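Local atomic coordinates of xyloglucan-specific endo-beta-1,4-glucanase BoGH5A (Bacteroides ovatus, PDB entry 3ZMR), a protein that cleaves the beta-1,4-glucosidic backbone of xyloglucan internally, with retention of configuration, releasing xyloglucan oligosaccharides. Residues 245-259 with 292-305. Numbering follows the deposited sequence.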
# COMPACT_ATOMS: atom_id res chain seq x y z
N ALA A 245 13.65 -8.18 -3.35
CA ALA A 245 14.19 -7.94 -2.01
C ALA A 245 15.64 -8.37 -1.90
O ALA A 245 16.47 -7.66 -1.33
CB ALA A 245 13.34 -8.66 -0.98
N LEU A 246 15.98 -9.53 -2.47
CA LEU A 246 17.38 -9.98 -2.43
C LEU A 246 18.30 -9.08 -3.23
O LEU A 246 19.42 -8.78 -2.81
CB LEU A 246 17.50 -11.44 -2.88
CG LEU A 246 16.99 -12.50 -1.87
CD1 LEU A 246 16.95 -13.89 -2.48
CD2 LEU A 246 17.82 -12.49 -0.60
N ARG A 247 17.83 -8.62 -4.39
CA ARG A 247 18.69 -7.74 -5.20
C ARG A 247 19.01 -6.43 -4.45
O ARG A 247 20.13 -5.92 -4.52
CB ARG A 247 18.06 -7.44 -6.57
CG ARG A 247 18.78 -6.36 -7.38
CD ARG A 247 20.17 -6.75 -7.78
NE ARG A 247 20.18 -7.71 -8.89
CZ ARG A 247 20.57 -7.43 -10.14
NH1 ARG A 247 20.94 -6.22 -10.51
NH2 ARG A 247 20.56 -8.40 -11.05
N PHE A 248 17.99 -5.88 -3.77
CA PHE A 248 18.10 -4.57 -3.14
C PHE A 248 18.37 -4.58 -1.62
O PHE A 248 18.33 -3.55 -0.95
CB PHE A 248 16.85 -3.75 -3.47
CG PHE A 248 16.77 -3.29 -4.90
CD1 PHE A 248 17.50 -2.19 -5.32
CD2 PHE A 248 15.97 -3.96 -5.81
CE1 PHE A 248 17.45 -1.80 -6.63
CE2 PHE A 248 15.91 -3.57 -7.13
CZ PHE A 248 16.63 -2.49 -7.54
N ARG A 249 18.73 -5.76 -1.10
CA ARG A 249 18.82 -5.96 0.35
C ARG A 249 19.84 -5.05 1.03
O ARG A 249 19.64 -4.67 2.19
CB ARG A 249 19.19 -7.44 0.63
CG ARG A 249 19.24 -7.78 2.13
CD ARG A 249 19.20 -9.26 2.40
NE ARG A 249 20.25 -9.99 1.70
CZ ARG A 249 20.40 -11.31 1.71
NH1 ARG A 249 19.54 -12.10 2.36
NH2 ARG A 249 21.40 -11.85 1.02
N ASP A 250 20.94 -4.73 0.35
CA ASP A 250 22.03 -3.96 0.99
C ASP A 250 21.90 -2.45 0.88
O ASP A 250 22.77 -1.74 1.33
CB ASP A 250 23.40 -4.42 0.51
CG ASP A 250 23.71 -5.87 0.87
OD1 ASP A 250 23.10 -6.44 1.81
OD2 ASP A 250 24.60 -6.45 0.22
N TYR A 251 20.81 -1.95 0.31
CA TYR A 251 20.57 -0.50 0.25
C TYR A 251 20.08 0.04 1.58
O TYR A 251 19.40 -0.66 2.34
CB TYR A 251 19.60 -0.13 -0.90
CG TYR A 251 20.24 -0.28 -2.28
CD1 TYR A 251 20.32 -1.50 -2.91
CD2 TYR A 251 20.87 0.79 -2.87
CE1 TYR A 251 20.96 -1.64 -4.14
CE2 TYR A 251 21.49 0.69 -4.09
CZ TYR A 251 21.55 -0.52 -4.72
OH TYR A 251 22.21 -0.56 -5.95
N ASP A 252 20.44 1.29 1.85
CA ASP A 252 20.11 1.91 3.11
C ASP A 252 18.62 2.35 3.18
O ASP A 252 17.81 2.03 2.28
CB ASP A 252 21.14 2.98 3.47
CG ASP A 252 21.02 4.26 2.71
OD1 ASP A 252 19.98 4.60 2.13
OD2 ASP A 252 22.02 5.02 2.78
N ASP A 253 18.27 3.06 4.24
CA ASP A 253 16.86 3.32 4.55
C ASP A 253 16.18 4.38 3.66
O ASP A 253 15.00 4.66 3.77
CB ASP A 253 16.64 3.64 6.04
CG ASP A 253 17.24 4.96 6.49
OD1 ASP A 253 17.70 5.77 5.63
OD2 ASP A 253 17.23 5.22 7.72
N ARG A 254 16.96 4.96 2.75
CA ARG A 254 16.40 5.87 1.78
C ARG A 254 15.65 5.10 0.69
O ARG A 254 14.92 5.70 -0.09
CB ARG A 254 17.49 6.79 1.19
CG ARG A 254 18.11 7.78 2.20
CD ARG A 254 19.42 8.39 1.65
NE ARG A 254 20.26 7.31 1.12
CZ ARG A 254 21.15 7.40 0.13
NH1 ARG A 254 21.37 8.55 -0.49
NH2 ARG A 254 21.82 6.32 -0.25
N LEU A 255 15.85 3.78 0.60
CA LEU A 255 15.11 2.92 -0.33
C LEU A 255 13.98 2.21 0.39
O LEU A 255 14.22 1.47 1.37
CB LEU A 255 15.98 1.90 -1.04
CG LEU A 255 15.31 0.95 -2.04
CD1 LEU A 255 14.71 1.70 -3.22
CD2 LEU A 255 16.28 -0.09 -2.55
N LEU A 256 12.76 2.45 -0.07
CA LEU A 256 11.54 1.82 0.44
C LEU A 256 10.93 0.93 -0.63
O LEU A 256 11.10 1.19 -1.84
CB LEU A 256 10.50 2.89 0.85
CG LEU A 256 10.84 3.85 2.02
CD1 LEU A 256 11.67 5.03 1.56
CD2 LEU A 256 9.56 4.36 2.68
N PHE A 257 10.27 -0.14 -0.17
CA PHE A 257 9.54 -1.04 -1.07
C PHE A 257 8.04 -0.87 -0.87
O PHE A 257 7.58 -0.77 0.26
CB PHE A 257 9.87 -2.52 -0.83
CG PHE A 257 11.33 -2.92 -0.90
CD1 PHE A 257 12.28 -2.25 -1.67
CD2 PHE A 257 11.71 -4.07 -0.24
CE1 PHE A 257 13.58 -2.71 -1.69
CE2 PHE A 257 13.00 -4.53 -0.29
CZ PHE A 257 13.94 -3.84 -1.00
N ALA A 258 7.30 -0.86 -1.97
CA ALA A 258 5.83 -0.82 -1.95
C ALA A 258 5.28 -2.07 -2.64
O ALA A 258 5.58 -2.30 -3.80
CB ALA A 258 5.30 0.43 -2.64
N GLY A 259 4.49 -2.88 -1.93
CA GLY A 259 4.27 -4.26 -2.36
C GLY A 259 3.44 -4.42 -3.64
O GLY A 259 3.68 -5.33 -4.44
N VAL A 292 9.70 -9.89 2.34
CA VAL A 292 10.82 -8.97 2.52
C VAL A 292 11.55 -9.29 3.83
O VAL A 292 12.78 -9.41 3.87
CB VAL A 292 10.36 -7.50 2.48
CG1 VAL A 292 11.51 -6.55 2.83
CG2 VAL A 292 9.77 -7.18 1.10
N ARG A 293 10.77 -9.43 4.90
CA ARG A 293 11.39 -9.66 6.23
C ARG A 293 12.16 -11.00 6.28
O ARG A 293 13.19 -11.09 6.95
CB ARG A 293 10.36 -9.60 7.35
CG ARG A 293 9.66 -8.24 7.50
CD ARG A 293 10.58 -7.04 7.73
NE ARG A 293 9.78 -5.86 8.03
CZ ARG A 293 10.05 -4.61 7.66
NH1 ARG A 293 11.14 -4.35 6.94
NH2 ARG A 293 9.22 -3.63 7.97
N ALA A 294 11.67 -11.99 5.54
CA ALA A 294 12.28 -13.32 5.52
C ALA A 294 13.69 -13.30 4.87
O ALA A 294 14.46 -14.26 4.97
CB ALA A 294 11.38 -14.33 4.82
N THR A 295 14.01 -12.23 4.15
CA THR A 295 15.36 -12.11 3.57
C THR A 295 16.41 -11.59 4.54
O THR A 295 17.62 -11.71 4.32
CB THR A 295 15.36 -11.29 2.27
OG1 THR A 295 15.04 -9.92 2.52
CG2 THR A 295 14.40 -11.87 1.25
N GLY A 296 15.95 -10.96 5.61
CA GLY A 296 16.84 -10.45 6.62
C GLY A 296 17.74 -9.33 6.18
O GLY A 296 17.39 -8.52 5.32
N GLY A 297 18.93 -9.24 6.77
CA GLY A 297 19.83 -8.13 6.52
C GLY A 297 19.14 -6.80 6.79
O GLY A 297 18.34 -6.65 7.72
N ARG A 298 19.45 -5.80 5.97
CA ARG A 298 18.81 -4.48 6.13
C ARG A 298 17.30 -4.55 5.85
O ARG A 298 16.55 -3.65 6.26
CB ARG A 298 19.47 -3.48 5.21
CG ARG A 298 20.89 -3.10 5.63
CD ARG A 298 21.46 -2.19 4.57
NE ARG A 298 22.85 -1.77 4.70
CZ ARG A 298 23.91 -2.51 4.39
NH1 ARG A 298 23.80 -3.80 4.07
NH2 ARG A 298 25.11 -1.91 4.43
N ASN A 299 16.85 -5.58 5.13
CA ASN A 299 15.44 -5.76 4.86
C ASN A 299 14.62 -6.09 6.11
O ASN A 299 13.41 -5.98 6.13
CB ASN A 299 15.19 -6.83 3.80
CG ASN A 299 15.58 -6.38 2.40
OD1 ASN A 299 15.73 -5.18 2.10
ND2 ASN A 299 15.73 -7.34 1.54
N HIS A 300 15.29 -6.47 7.18
CA HIS A 300 14.63 -6.61 8.48
C HIS A 300 14.07 -5.28 8.98
O HIS A 300 13.01 -5.24 9.57
CB HIS A 300 15.64 -7.17 9.50
CG HIS A 300 15.08 -7.40 10.87
ND1 HIS A 300 14.35 -8.51 11.18
CD2 HIS A 300 15.11 -6.64 12.00
CE1 HIS A 300 13.99 -8.48 12.45
NE2 HIS A 300 14.43 -7.35 12.97
N TYR A 301 14.78 -4.20 8.66
CA TYR A 301 14.51 -2.86 9.16
C TYR A 301 13.90 -1.89 8.14
O TYR A 301 13.51 -0.77 8.51
CB TYR A 301 15.81 -2.23 9.66
CG TYR A 301 16.42 -2.92 10.87
CD1 TYR A 301 15.83 -2.81 12.14
CD2 TYR A 301 17.58 -3.68 10.76
CE1 TYR A 301 16.39 -3.40 13.27
CE2 TYR A 301 18.14 -4.27 11.88
CZ TYR A 301 17.52 -4.13 13.11
OH TYR A 301 18.09 -4.72 14.21
N ARG A 302 13.87 -2.28 6.87
CA ARG A 302 13.49 -1.35 5.81
C ARG A 302 12.07 -0.88 6.02
O ARG A 302 11.20 -1.63 6.46
CB ARG A 302 13.64 -2.05 4.47
CG ARG A 302 13.45 -1.15 3.27
CD ARG A 302 13.80 -1.78 1.89
NE ARG A 302 15.09 -2.44 1.92
CZ ARG A 302 16.27 -1.82 2.02
NH1 ARG A 302 16.40 -0.48 2.00
NH2 ARG A 302 17.38 -2.55 2.18
N HIS A 303 11.81 0.36 5.64
CA HIS A 303 10.45 0.87 5.69
C HIS A 303 9.70 0.37 4.49
O HIS A 303 10.15 0.48 3.35
CB HIS A 303 10.46 2.40 5.70
CG HIS A 303 11.16 2.98 6.90
ND1 HIS A 303 10.49 3.51 7.99
CD2 HIS A 303 12.48 3.09 7.18
CE1 HIS A 303 11.37 3.95 8.87
NE2 HIS A 303 12.58 3.68 8.40
N LEU A 304 8.57 -0.27 4.77
CA LEU A 304 7.72 -0.91 3.76
C LEU A 304 6.39 -0.16 3.64
O LEU A 304 5.87 0.36 4.61
CB LEU A 304 7.48 -2.38 4.09
CG LEU A 304 8.73 -3.25 4.32
CD1 LEU A 304 8.32 -4.68 4.60
CD2 LEU A 304 9.72 -3.18 3.18
N ILE A 305 5.82 -0.22 2.44
CA ILE A 305 4.63 0.53 2.11
C ILE A 305 3.58 -0.45 1.58
O ILE A 305 3.83 -1.16 0.60
CB ILE A 305 4.89 1.60 1.05
CG1 ILE A 305 6.01 2.54 1.45
CG2 ILE A 305 3.61 2.36 0.73
CD1 ILE A 305 6.61 3.28 0.28
O HOH W 1 21.86 -6.16 4.32
O HOH W 2 13.62 2.18 4.09
O HOH W 3 15.29 3.96 9.21
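R302 reaches across to Y251, D252, L255 and F257 in a buried contact between two successive alpha-to-beta loops, at the end of the barrel where helices 227-248 and 275-293 hand over to strands 255-258 and 304-307. The oxygens of Y251, D252 and L255 line the edge of its guanidinium, in the guanidinium plane. NH1 and NH2 both grip Y251 O from one face of that carbonyl's plane, NH2 at 2.8 Å, while NH1 also gives a nearly straight bond (166°) to L255 O and a weak one to D252 O. With CG anti to the backbone N (chi1 -173°) and a bend at chi3, the chain carries CD over the centre of the F257 ring, 3.5 Å from its centroid, a CH-pi contact. A lysine in its place would probably leave several of these buried loop carbonyls without a donor and let the turns between F248 and L255 shift. N299 steadies R302 from within its own segment: its OD1 takes both NE and NH2 of R302, fixing the guanidinium's rotation, and its ND2 donates to A245 O (3.0 Å), from above the carbonyl plane, and to T295 OG1. This is the (beta/alpha)8 barrel of family 5 glycosidases, and the two strands are parallel neighbours in it: I305 N bonds to F257 O (2.9 Å) and G259 N to I305 O (3.1 Å). Beside the helix ends, R249 NH1 meets T295 O in its carbonyl plane, on a lone pair (2.8 Å), and also bonds E101 O. R298 lays its guanidinium face over D250 O, and its NH1 makes a salt bridge of 3.5 Å to D250 OD1, backed by a water both share.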